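Local structure of diaminopimelate decarboxylase (Psychromonas ingrahamii, 4XG1) at residues B[291-296]-B[360-365]; B[324-329]-B[367-372]; B[340-345]-B[354-359]; B[305-310]-B[385-390]. The protein probably catalyses the pyridoxal 5'-phosphate-dependent decarboxylation of meso-2,6-diaminopimelate to L-lysine, the closing step of lysine biosynthesis. All blocks are in the same frame, centred on the assembly; numbering follows the deposited sequence.

Interaction 1 (B[291-296]-B[360-365]); sequences EFLKLN and LALAEG. With TME (propane), chain K.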
loop_
_atom_site.group_PDB
_atom_site.type_symbol
_atom_site.label_atom_id
_atom_site.label_comp_id
_atom_site.label_asym_id
_atom_site.label_seq_id
_atom_site.Cartn_x
_atom_site.Cartn_y
_atom_site.Cartn_z
ATOM N N GLU B 291 0.119 16.263 -16.076
ATOM C CA GLU B 291 -0.659 15.940 -17.238
ATOM C C GLU B 291 -1.603 17.097 -17.519
ATOM O O GLU B 291 -1.549 17.687 -18.594
ATOM C CB GLU B 291 -1.458 14.656 -17.019
ATOM C CG GLU B 291 -0.608 13.443 -16.649
ATOM C CD GLU B 291 -0.047 12.701 -17.847
ATOM O OE1 GLU B 291 -0.026 13.249 -18.978
ATOM O OE2 GLU B 291 0.419 11.570 -17.639
ATOM N N PHE B 292 -2.456 17.421 -16.559
ATOM C CA PHE B 292 -3.457 18.442 -16.739
ATOM C C PHE B 292 -3.494 19.424 -15.591
ATOM O O PHE B 292 -3.036 19.115 -14.483
ATOM C CB PHE B 292 -4.824 17.830 -16.790
ATOM C CG PHE B 292 -4.960 16.722 -17.771
ATOM C CD1 PHE B 292 -4.549 16.885 -19.070
ATOM C CD2 PHE B 292 -5.543 15.534 -17.397
ATOM C CE1 PHE B 292 -4.682 15.867 -19.977
ATOM C CE2 PHE B 292 -5.697 14.506 -18.302
ATOM C CZ PHE B 292 -5.270 14.684 -19.603
ATOM N N LEU B 293 -4.040 20.617 -15.870
ATOM C CA LEU B 293 -4.362 21.600 -14.838
ATOM C C LEU B 293 -5.836 21.828 -14.920
ATOM O O LEU B 293 -6.364 22.077 -15.997
ATOM C CB LEU B 293 -3.631 22.890 -15.055
ATOM C CG LEU B 293 -2.112 22.801 -15.047
ATOM C CD1 LEU B 293 -1.531 24.164 -15.432
ATOM C CD2 LEU B 293 -1.569 22.369 -13.702
ATOM N N LYS B 294 -6.506 21.699 -13.787
ATOM C CA LYS B 294 -7.920 22.001 -13.687
ATOM C C LYS B 294 -8.124 23.207 -12.792
ATOM O O LYS B 294 -7.749 23.179 -11.607
ATOM C CB LYS B 294 -8.667 20.856 -13.067
ATOM C CG LYS B 294 -8.919 19.725 -14.007
ATOM C CD LYS B 294 -9.726 18.658 -13.307
ATOM C CE LYS B 294 -11.116 19.121 -13.034
ATOM N NZ LYS B 294 -12.016 17.941 -12.933
ATOM N N LEU B 295 -8.689 24.267 -13.368
ATOM C CA LEU B 295 -8.786 25.561 -12.694
ATOM C C LEU B 295 -10.229 25.828 -12.340
ATOM O O LEU B 295 -11.111 25.514 -13.107
ATOM C CB LEU B 295 -8.192 26.658 -13.575
ATOM C CG LEU B 295 -6.754 26.329 -14.027
ATOM C CD1 LEU B 295 -6.204 27.329 -15.040
ATOM C CD2 LEU B 295 -5.808 26.228 -12.832
ATOM N N ASN B 296 -10.437 26.357 -11.143
ATOM C CA ASN B 296 -11.736 26.745 -10.633
ATOM C C ASN B 296 -11.627 28.061 -9.859
ATOM O O ASN B 296 -10.589 28.350 -9.254
ATOM C CB ASN B 296 -12.254 25.629 -9.752
ATOM C CG ASN B 296 -13.489 26.004 -9.000
ATOM O OD1 ASN B 296 -13.586 27.111 -8.486
ATOM N ND2 ASN B 296 -14.436 25.080 -8.905
ATOM N N LEU B 360 2.605 27.126 -6.687
ATOM C CA LEU B 360 3.448 26.661 -7.799
ATOM C C LEU B 360 3.134 27.339 -9.126
ATOM O O LEU B 360 1.997 27.679 -9.410
ATOM C CB LEU B 360 3.308 25.145 -7.983
ATOM C CG LEU B 360 3.786 24.279 -6.814
ATOM C CD1 LEU B 360 3.200 22.878 -6.946
ATOM C CD2 LEU B 360 5.312 24.248 -6.729
ATOM N N ALA B 361 4.181 27.489 -9.916
ATOM C CA ALA B 361 4.114 28.060 -11.246
ATOM C C ALA B 361 4.299 26.925 -12.235
ATOM O O ALA B 361 5.432 26.466 -12.479
ATOM C CB ALA B 361 5.221 29.092 -11.423
ATOM N N LEU B 362 3.185 26.488 -12.792
ATOM C CA LEU B 362 3.140 25.261 -13.565
ATOM C C LEU B 362 2.556 25.425 -14.966
ATOM O O LEU B 362 1.549 26.107 -15.162
ATOM C CB LEU B 362 2.237 24.247 -12.847
ATOM C CG LEU B 362 2.568 23.822 -11.424
ATOM C CD1 LEU B 362 1.551 22.791 -10.956
ATOM C CD2 LEU B 362 3.971 23.285 -11.336
ATOM N N ALA B 363 3.172 24.769 -15.939
ATOM C CA ALA B 363 2.487 24.492 -17.210
ATOM C C ALA B 363 2.350 22.981 -17.370
ATOM O O ALA B 363 3.224 22.220 -16.924
ATOM C CB ALA B 363 3.274 25.057 -18.374
ATOM N N GLU B 364 1.274 22.581 -18.036
ATOM C CA GLU B 364 1.064 21.208 -18.417
ATOM C C GLU B 364 2.303 20.738 -19.132
ATOM O O GLU B 364 2.918 21.502 -19.872
ATOM C CB GLU B 364 -0.171 21.059 -19.285
ATOM C CG GLU B 364 -1.426 21.552 -18.581
ATOM C CD GLU B 364 -2.687 21.175 -19.299
ATOM O OE1 GLU B 364 -2.609 20.841 -20.500
ATOM O OE2 GLU B 364 -3.777 21.203 -18.686
ATOM N N GLY B 365 2.747 19.517 -18.801
ATOM C CA GLY B 365 3.963 18.942 -19.356
ATOM C C GLY B 365 5.160 19.089 -18.492
ATOM O O GLY B 365 6.154 18.413 -18.693
HETATM C C1 TME K . -11.926 21.361 -16.297
HETATM C C2 TME K . -10.774 22.352 -16.318
HETATM C C3 TME K . -9.601 21.722 -17.068
#
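E364 OE2 lies beside the edge of the F292 ring, near its plane, and comes closest to that residue at F292 CA (3.4 Å), while one ring face carries E291 CB, 4.1 Å above the plane and over its centre. E364 is the polar half of the contact. Its CG is anti to its own carbonyl carbon (chi1 -59°) and the chain then runs out extended, laying the carboxylate along the 291-293 backbone. There OE2 accepts a hydrogen bond from L293 N at 2.9 Å, with 155° at the hydrogen, although this oxygen sits too near another atom for its position to be relied on. E364 CG packs 3.8 Å from L293 CG as the two side chains run past each other in opposite directions. L293 reaches further with its branches, CD1 coming 3.7 Å from L362 O and CD2 touching L362 CD1 at 4.2 Å. An alanine in place of E364 would probably leave L293 N without this acceptor and open a gap beside the L293 side chain. Propane C3 lies 3.4 Å from L293 O, beside the K294 side chain. The E291 carboxylate turns outward to a salt bridge with R133 of the second subunit. E291 and F292 both face I303 in a classic beta bulge of strand 284-294, and A302 of strand 300-304 and Y341 of strand 338-344 pack against L293 and L362.

Interaction 2 (B[324-329]-B[367-372]); sequences IPLNTD and YLVIRS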
loop_
_atom_site.group_PDB
_atom_site.type_symbol
_atom_site.label_atom_id
_atom_site.label_comp_id
_atom_site.label_asym_id
_atom_site.label_seq_id
_atom_site.Cartn_x
_atom_site.Cartn_y
_atom_site.Cartn_z
ATOM N N ILE B 324 8.679 20.347 -5.481
ATOM C CA ILE B 324 9.437 21.416 -6.092
ATOM C C ILE B 324 9.592 21.214 -7.603
ATOM O O ILE B 324 9.557 20.089 -8.087
ATOM C CB ILE B 324 10.834 21.531 -5.471
ATOM C CG1 ILE B 324 11.678 20.311 -5.787
ATOM C CG2 ILE B 324 10.702 21.726 -3.985
ATOM C CD1 ILE B 324 13.075 20.392 -5.221
ATOM N N PRO B 325 9.804 22.317 -8.355
ATOM C CA PRO B 325 9.874 22.228 -9.806
ATOM C C PRO B 325 11.228 21.721 -10.242
ATOM O O PRO B 325 12.181 21.785 -9.500
ATOM C CB PRO B 325 9.656 23.684 -10.261
ATOM C CG PRO B 325 10.222 24.499 -9.160
ATOM C CD PRO B 325 9.956 23.716 -7.891
ATOM N N LEU B 326 11.292 21.221 -11.462
ATOM C CA LEU B 326 12.526 20.702 -12.008
ATOM C C LEU B 326 13.485 21.827 -12.400
ATOM O O LEU B 326 14.705 21.633 -12.438
ATOM C CB LEU B 326 12.185 19.830 -13.203
ATOM C CG LEU B 326 13.294 18.919 -13.685
ATOM C CD1 LEU B 326 13.692 17.924 -12.607
ATOM C CD2 LEU B 326 12.852 18.185 -14.941
ATOM N N ASN B 327 12.927 23.010 -12.672
ATOM C CA ASN B 327 13.696 24.205 -13.024
ATOM C C ASN B 327 13.152 25.480 -12.356
ATOM O O ASN B 327 11.938 25.755 -12.406
ATOM C CB ASN B 327 13.668 24.398 -14.544
ATOM C CG ASN B 327 14.790 25.290 -15.046
ATOM O OD1 ASN B 327 15.572 25.863 -14.266
ATOM N ND2 ASN B 327 14.896 25.392 -16.356
ATOM N N THR B 328 14.055 26.264 -11.761
ATOM C CA THR B 328 13.687 27.557 -11.164
ATOM C C THR B 328 13.632 28.700 -12.180
ATOM O O THR B 328 12.902 29.671 -11.971
ATOM C CB THR B 328 14.676 27.981 -10.077
ATOM O OG1 THR B 328 16.000 27.695 -10.520
ATOM C CG2 THR B 328 14.394 27.241 -8.783
ATOM N N ASP B 329 14.381 28.577 -13.274
ATOM C CA ASP B 329 14.372 29.596 -14.318
ATOM C C ASP B 329 14.060 28.991 -15.683
ATOM O O ASP B 329 14.970 28.744 -16.482
ATOM N N TYR B 367 7.710 18.739 -15.264
ATOM C CA TYR B 367 8.088 17.741 -14.300
ATOM C C TYR B 367 8.178 18.320 -12.879
ATOM O O TYR B 367 8.743 19.384 -12.671
ATOM C CB TYR B 367 9.445 17.163 -14.660
ATOM C CG TYR B 367 9.411 16.294 -15.862
ATOM C CD1 TYR B 367 8.655 15.135 -15.874
ATOM C CD2 TYR B 367 10.154 16.596 -16.984
ATOM C CE1 TYR B 367 8.618 14.305 -16.984
ATOM C CE2 TYR B 367 10.125 15.778 -18.099
ATOM C CZ TYR B 367 9.343 14.628 -18.091
ATOM O OH TYR B 367 9.302 13.799 -19.184
ATOM N N LEU B 368 7.623 17.609 -11.899
ATOM C CA LEU B 368 7.761 17.957 -10.484
ATOM C C LEU B 368 8.496 16.875 -9.729
ATOM O O LEU B 368 8.514 15.733 -10.119
ATOM C CB LEU B 368 6.409 18.144 -9.850
ATOM C CG LEU B 368 5.581 19.292 -10.391
ATOM C CD1 LEU B 368 4.198 19.305 -9.793
ATOM C CD2 LEU B 368 6.302 20.578 -10.055
ATOM N N VAL B 369 9.132 17.277 -8.651
ATOM C CA VAL B 369 9.983 16.403 -7.859
ATOM C C VAL B 369 9.376 16.426 -6.468
ATOM O O VAL B 369 9.164 17.493 -5.895
ATOM C CB VAL B 369 11.423 16.929 -7.828
ATOM C CG1 VAL B 369 12.231 16.293 -6.728
ATOM C CG2 VAL B 369 12.089 16.700 -9.166
ATOM N N ILE B 370 9.095 15.240 -5.937
ATOM C CA ILE B 370 8.566 15.084 -4.587
ATOM C C ILE B 370 9.736 14.653 -3.776
ATOM O O ILE B 370 10.348 13.613 -4.063
ATOM C CB ILE B 370 7.494 14.005 -4.557
ATOM C CG1 ILE B 370 6.434 14.389 -5.572
ATOM C CG2 ILE B 370 6.859 13.888 -3.192
ATOM C CD1 ILE B 370 5.625 13.221 -6.032
ATOM N N ARG B 371 10.063 15.455 -2.771
ATOM C CA ARG B 371 11.247 15.178 -1.999
ATOM C C ARG B 371 10.977 14.225 -0.853
ATOM O O ARG B 371 9.841 14.053 -0.439
ATOM C CB ARG B 371 11.845 16.465 -1.489
ATOM C CG ARG B 371 12.497 17.286 -2.587
ATOM C CD ARG B 371 13.375 18.429 -2.064
ATOM N NE ARG B 371 13.996 18.120 -0.771
ATOM C CZ ARG B 371 15.157 17.479 -0.580
ATOM N NH1 ARG B 371 15.889 17.050 -1.614
ATOM N NH2 ARG B 371 15.571 17.242 0.676
ATOM N N SER B 372 12.034 13.602 -0.365
ATOM C CA SER B 372 12.009 12.846 0.867
ATOM C C SER B 372 11.226 11.581 0.734
ATOM O O SER B 372 10.467 11.198 1.637
ATOM C CB SER B 372 11.425 13.681 2.014
ATOM O OG SER B 372 11.956 14.991 2.013
#
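I324 and V369 form an antiparallel hydrogen-bonded pair in the mixed beta sheet, joining the short strand 323-325 to strand 367-371. I324 N gives to V369 O at 2.9 Å with 169° at the hydrogen, and V369 N returns a bond of the same length to I324 O. P325, with no N-H to offer, takes the next, non-hydrogen-bonded place opposite L368, whose CD2 comes 3.9 Å from P325 CA. On the other face, the I324 side chain crosses V369 at a slant, with CG1 4.0 Å from V369 CB. Its CG1 lies between the backbone N and the carbonyl carbon (chi1 67°), and from there CD1 reaches the aliphatic part of R371, at CD, 3.7 Å away. Outside the two segments, D2 pairs with the R371 guanidinium in a salt bridge. Beyond the strand, L326 straddles Y367 and V369. CD2 sits 3.6 Å from Y367 CB, the two side chains lying side by side and pointing the same way, while CD1 meets V369 CG2 at 4.0 Å. On its far flank strand 367-371 pairs with strand 284-294. The pair belongs to the beta domain that accompanies the TIM barrel in fold-type III pyridoxal-phosphate decarboxylases of this family.

Interaction 3 (B[340-345]-B[354-359]); sequences SYDIVG and LGKERQ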
loop_
_atom_site.group_PDB
_atom_site.type_symbol
_atom_site.label_atom_id
_atom_site.label_comp_id
_atom_site.label_asym_id
_atom_site.label_seq_id
_atom_site.Cartn_x
_atom_site.Cartn_y
_atom_site.Cartn_z
ATOM N N SER B 340 -2.265 28.249 -6.334
ATOM C CA SER B 340 -2.338 27.302 -5.235
ATOM C C SER B 340 -3.001 26.008 -5.736
ATOM O O SER B 340 -4.196 25.995 -6.090
ATOM C CB SER B 340 -3.140 27.901 -4.081
ATOM O OG SER B 340 -3.368 26.940 -3.066
ATOM N N TYR B 341 -2.194 24.943 -5.810
ATOM C CA TYR B 341 -2.646 23.670 -6.358
ATOM C C TYR B 341 -2.648 22.578 -5.295
ATOM O O TYR B 341 -1.758 22.506 -4.457
ATOM C CB TYR B 341 -1.711 23.204 -7.486
ATOM C CG TYR B 341 -1.722 24.026 -8.738
ATOM C CD1 TYR B 341 -2.746 23.910 -9.665
ATOM C CD2 TYR B 341 -0.683 24.908 -9.012
ATOM C CE1 TYR B 341 -2.746 24.667 -10.823
ATOM C CE2 TYR B 341 -0.670 25.663 -10.174
ATOM C CZ TYR B 341 -1.706 25.540 -11.066
ATOM O OH TYR B 341 -1.681 26.306 -12.201
ATOM N N ASP B 342 -3.634 21.705 -5.394
ATOM C CA ASP B 342 -3.507 20.362 -4.867
ATOM C C ASP B 342 -2.860 19.533 -5.953
ATOM O O ASP B 342 -3.298 19.542 -7.123
ATOM C CB ASP B 342 -4.853 19.804 -4.504
ATOM C CG ASP B 342 -5.334 20.305 -3.178
ATOM O OD1 ASP B 342 -4.699 21.246 -2.605
ATOM O OD2 ASP B 342 -6.366 19.765 -2.686
ATOM N N ILE B 343 -1.805 18.825 -5.587
ATOM C CA ILE B 343 -1.119 17.904 -6.496
ATOM C C ILE B 343 -1.712 16.528 -6.347
ATOM O O ILE B 343 -1.585 15.903 -5.303
ATOM C CB ILE B 343 0.368 17.825 -6.172
ATOM C CG1 ILE B 343 0.924 19.242 -5.987
ATOM C CG2 ILE B 343 1.121 17.071 -7.258
ATOM C CD1 ILE B 343 0.651 20.151 -7.151
ATOM N N VAL B 344 -2.347 16.039 -7.399
ATOM C CA VAL B 344 -3.082 14.786 -7.322
ATOM C C VAL B 344 -2.807 13.870 -8.529
ATOM O O VAL B 344 -2.400 14.327 -9.590
ATOM C CB VAL B 344 -4.599 15.046 -7.207
ATOM C CG1 VAL B 344 -4.925 15.896 -5.994
ATOM C CG2 VAL B 344 -5.128 15.715 -8.471
ATOM N N GLY B 345 -3.065 12.581 -8.364
ATOM C CA GLY B 345 -2.687 11.617 -9.371
ATOM C C GLY B 345 -3.892 11.150 -10.131
ATOM O O GLY B 345 -4.989 11.589 -9.858
ATOM N N LEU B 354 -0.840 13.765 -3.605
ATOM C CA LEU B 354 0.551 13.807 -3.205
ATOM C C LEU B 354 0.873 14.995 -2.311
ATOM O O LEU B 354 1.819 14.939 -1.504
ATOM C CB LEU B 354 1.424 13.855 -4.423
ATOM C CG LEU B 354 1.232 12.652 -5.328
ATOM C CD1 LEU B 354 2.083 12.902 -6.533
ATOM C CD2 LEU B 354 1.648 11.332 -4.681
ATOM N N GLY B 355 0.098 16.061 -2.449
ATOM C CA GLY B 355 0.298 17.231 -1.609
ATOM C C GLY B 355 -0.854 18.193 -1.781
ATOM O O GLY B 355 -1.456 18.248 -2.839
ATOM N N LYS B 356 -1.112 18.977 -0.737
ATOM C CA LYS B 356 -2.187 19.975 -0.763
ATOM C C LYS B 356 -1.693 21.424 -0.646
ATOM O O LYS B 356 -0.621 21.698 -0.103
ATOM C CB LYS B 356 -3.181 19.635 0.306
ATOM C CG LYS B 356 -4.023 18.494 -0.147
ATOM C CD LYS B 356 -4.897 17.930 0.932
ATOM C CE LYS B 356 -5.843 16.918 0.290
ATOM N NZ LYS B 356 -6.511 16.087 1.313
ATOM N N GLU B 357 -2.458 22.321 -1.250
ATOM C CA GLU B 357 -2.204 23.760 -1.195
ATOM C C GLU B 357 -0.774 24.140 -1.402
ATOM O O GLU B 357 -0.144 24.690 -0.528
ATOM C CB GLU B 357 -2.665 24.293 0.152
ATOM C CG GLU B 357 -4.168 24.224 0.349
ATOM C CD GLU B 357 -4.605 25.024 1.572
ATOM O OE1 GLU B 357 -4.373 26.253 1.595
ATOM O OE2 GLU B 357 -5.172 24.434 2.516
ATOM N N ARG B 358 -0.244 23.867 -2.567
ATOM C CA ARG B 358 1.112 24.297 -2.880
ATOM C C ARG B 358 1.125 25.445 -3.887
ATOM O O ARG B 358 0.428 25.447 -4.892
ATOM C CB ARG B 358 1.908 23.138 -3.436
ATOM C CG ARG B 358 1.770 21.864 -2.621
ATOM C CD ARG B 358 2.142 22.092 -1.165
ATOM N NE ARG B 358 2.015 20.872 -0.372
ATOM C CZ ARG B 358 2.946 19.927 -0.302
ATOM N NH1 ARG B 358 4.071 20.011 -1.008
ATOM N NH2 ARG B 358 2.732 18.876 0.468
ATOM N N GLN B 359 1.942 26.429 -3.571
ATOM C CA GLN B 359 2.144 27.618 -4.379
ATOM C C GLN B 359 3.121 27.286 -5.465
ATOM O O GLN B 359 4.330 27.149 -5.200
ATOM C CB GLN B 359 2.729 28.735 -3.507
ATOM C CG GLN B 359 1.736 29.277 -2.496
ATOM C CD GLN B 359 0.990 30.490 -3.016
ATOM O OE1 GLN B 359 1.611 31.492 -3.387
ATOM N NE2 GLN B 359 -0.338 30.406 -3.067
#
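Strands 338-344 and 353-361 run antiparallel as a hairpin, pairing S340 with Q359, Y341 with R358 and I343 with G355; the register slips by one residue between Y341 and I343, and strand 353-361 carries two bulges. At one, L354 and G355 both face I343, whose O accepts a bond from L354 N at 2.8 Å and a weak one from G355 N at 3.3 Å. At the other, a G1 bulge, E357 and R358 face Y341, and the R358 N to Y341 O bond (2.8 Å) is almost straight. E357 N turns instead to D342: OD1 accepts it at 2.8 Å, nearly in line with the C-O bond and with 174° at the hydrogen. D342 CG stands beside its own backbone N (chi1 -80°), which brings the carboxylate across the K356 chain, with K356 CG 3.7 Å from OD2. An alanine at D342 would probably leave E357 N without this acceptor and the bulge freer to shift. I343 packs its CG2 4.3 Å from L354 CB. R358 bends back, its guanidinium held by Q321 O and a cation-pi contact with W320. Strand 300-304 runs parallel to 338-344, A302 lying against I343 and V304 against L354.

Interaction 4 (B[305-310]-B[385-390]); sequences DAAMND and NSRCRA
R387 carries three hydrogen bonds to the 305-310 loop, each partner lying near its guanidinium plane. NH2 gives to D305 O at 2.8 Å, and NE gives to N309 OD1 at 2.8 Å, approaching from above the amide carbonyl plane; amide and guanidinium stand 85° apart. The third is also a salt bridge: NH2 to D310 OD2, 2.9 Å, on the syn lone pair. The anti lone pair of the same oxygen takes A307 N at 2.9 Å, so two donors fix OD2. A bend at the third torsion of R387 (50°) turns its end into this group of acceptors. Packing adds little: A307 CB lies over one guanidinium face, and the N309 amide crosses the start of the R387 chain. Two waters bridge D310 OD1 to the backbone of 385-390, one at C388 O, the other at A390 N. The R387 side chain lies about 9 Å from that of C348, the probable proton donor, and N385 OD1 is hydrogen-bonded to C348 N, so the contact joins loops beside the active site. The 305-310 loop leads from strand 300-304 to helix 313-317, and the 385-390 loop runs into strand 391-396, with S83 of the second subunit hydrogen-bonded to N385 O.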
loop_
_atom_site.group_PDB
_atom_site.type_symbol
_atom_site.label_atom_id
_atom_site.label_comp_id
_atom_site.label_asym_id
_atom_site.label_seq_id
_atom_site.Cartn_x
_atom_site.Cartn_y
_atom_site.Cartn_z
ATOM N N ASP B 305 1.292 12.225 -13.054
ATOM C CA ASP B 305 1.250 10.840 -13.439
ATOM C C ASP B 305 1.721 9.886 -12.325
ATOM O O ASP B 305 1.754 8.671 -12.538
ATOM C CB ASP B 305 2.006 10.595 -14.759
ATOM C CG ASP B 305 3.472 10.861 -14.665
ATOM O OD1 ASP B 305 3.954 11.273 -13.591
ATOM O OD2 ASP B 305 4.207 10.598 -15.648
ATOM N N ALA B 306 2.094 10.425 -11.154
ATOM C CA ALA B 306 2.321 9.607 -9.956
ATOM C C ALA B 306 1.077 9.658 -9.068
ATOM O O ALA B 306 0.345 10.646 -9.095
ATOM C CB ALA B 306 3.521 10.098 -9.197
ATOM N N ALA B 307 0.873 8.623 -8.261
ATOM C CA ALA B 307 -0.290 8.519 -7.422
ATOM C C ALA B 307 -0.002 7.788 -6.113
ATOM O O ALA B 307 1.132 7.439 -5.825
ATOM C CB ALA B 307 -1.395 7.815 -8.189
ATOM N N MET B 308 -1.048 7.534 -5.338
ATOM C CA MET B 308 -0.936 6.886 -4.058
ATOM C C MET B 308 -0.386 5.473 -4.159
ATOM O O MET B 308 0.190 4.974 -3.191
ATOM C CB MET B 308 -2.283 6.900 -3.310
ATOM C CG MET B 308 -3.305 5.984 -3.933
ATOM S SD MET B 308 -4.942 6.116 -3.188
ATOM C CE MET B 308 -4.650 5.037 -1.815
ATOM N N ASN B 309 -0.534 4.823 -5.299
ATOM C CA ASN B 309 0.120 3.518 -5.476
ATOM C C ASN B 309 1.629 3.626 -5.647
ATOM O O ASN B 309 2.345 2.653 -5.416
ATOM C CB ASN B 309 -0.418 2.746 -6.656
ATOM C CG ASN B 309 0.086 3.311 -7.956
ATOM O OD1 ASN B 309 -0.212 4.480 -8.281
ATOM N ND2 ASN B 309 0.883 2.538 -8.681
ATOM N N ASP B 310 2.115 4.791 -6.054
ATOM C CA ASP B 310 3.565 5.024 -6.133
ATOM C C ASP B 310 4.095 5.512 -4.784
ATOM O O ASP B 310 5.170 5.092 -4.342
ATOM C CB ASP B 310 3.810 6.050 -7.187
ATOM C CG ASP B 310 3.313 5.629 -8.533
ATOM O OD1 ASP B 310 3.874 4.655 -9.100
ATOM O OD2 ASP B 310 2.460 6.347 -9.088
ATOM N N ASN B 385 -5.481 0.341 -9.309
ATOM C CA ASN B 385 -5.914 0.807 -10.652
ATOM C C ASN B 385 -5.077 0.175 -11.765
ATOM O O ASN B 385 -5.020 0.689 -12.863
ATOM C CB ASN B 385 -5.839 2.320 -10.785
ATOM C CG ASN B 385 -6.966 3.051 -10.068
ATOM O OD1 ASN B 385 -7.159 4.258 -10.288
ATOM N ND2 ASN B 385 -7.658 2.366 -9.149
ATOM N N SER B 386 -4.430 -0.955 -11.476
ATOM C CA SER B 386 -3.645 -1.668 -12.445
ATOM C C SER B 386 -2.636 -0.758 -13.090
ATOM O O SER B 386 -2.471 -0.759 -14.302
ATOM C CB SER B 386 -4.536 -2.345 -13.496
ATOM O OG SER B 386 -5.270 -3.422 -12.904
ATOM N N ARG B 387 -1.947 0.008 -12.240
ATOM C CA ARG B 387 -0.836 0.853 -12.638
ATOM C C ARG B 387 0.439 0.074 -12.391
ATOM O O ARG B 387 0.554 -0.624 -11.405
ATOM C CB ARG B 387 -0.823 2.133 -11.810
ATOM C CG ARG B 387 -1.999 3.010 -12.123
ATOM C CD ARG B 387 -2.204 4.130 -11.137
ATOM N NE ARG B 387 -0.973 4.879 -10.900
ATOM C CZ ARG B 387 -0.459 5.804 -11.691
ATOM N NH1 ARG B 387 -1.078 6.118 -12.818
ATOM N NH2 ARG B 387 0.703 6.364 -11.370
ATOM N N CYS B 388 1.385 0.181 -13.294
ATOM C CA CYS B 388 2.682 -0.460 -13.159
ATOM C C CYS B 388 3.557 0.285 -12.165
ATOM O O CYS B 388 3.568 1.492 -12.165
ATOM C CB CYS B 388 3.388 -0.463 -14.509
ATOM S SG CYS B 388 2.563 -1.551 -15.660
ATOM N N ARG B 389 4.293 -0.442 -11.358
ATOM C CA ARG B 389 5.190 0.181 -10.444
ATOM C C ARG B 389 6.314 0.916 -11.176
ATOM O O ARG B 389 6.797 0.468 -12.227
ATOM C CB ARG B 389 5.775 -0.796 -9.392
ATOM C CG ARG B 389 4.823 -0.932 -8.231
ATOM C CD ARG B 389 5.358 -1.730 -7.064
ATOM N NE ARG B 389 5.161 -3.167 -7.265
ATOM C CZ ARG B 389 4.869 -4.044 -6.322
ATOM N NH1 ARG B 389 4.726 -5.288 -6.689
ATOM N NH2 ARG B 389 4.691 -3.708 -5.050
ATOM N N ALA B 390 6.704 2.017 -10.565
ATOM C CA ALA B 390 7.664 2.936 -11.092
ATOM C C ALA B 390 9.037 2.342 -11.225
ATOM O O ALA B 390 9.395 1.381 -10.562
ATOM C CB ALA B 390 7.759 4.136 -10.160
HETATM O O HOH W 1 2.425 3.660 -11.138
HETATM O O HOH W 2 5.460 2.526 -8.369
#

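From the N terminus, strand 284-294 opens interaction 1, which closes at 360-365, where the second hairpin strand ends. The loop at 305-310 opens interaction 4, completed last, at 385-390. Strand 323-325 opens interaction 2, and interaction 3 closes first, over the short hairpin connection. It nests inside the loops of the other three, and interaction 2 nests inside that of interaction 4. Interaction 1 crosses both 2 and 4. Direct packing joins the set: L362 touches L368, Y341 touches both L360 and L293, L354 reaches I370 and A306. Interactions 2 and 3 pair strands of the mixed sheet, interaction 1 packs the end of the hairpin on strand 284-294, and interaction 4 joins two of the loops running from the sheet.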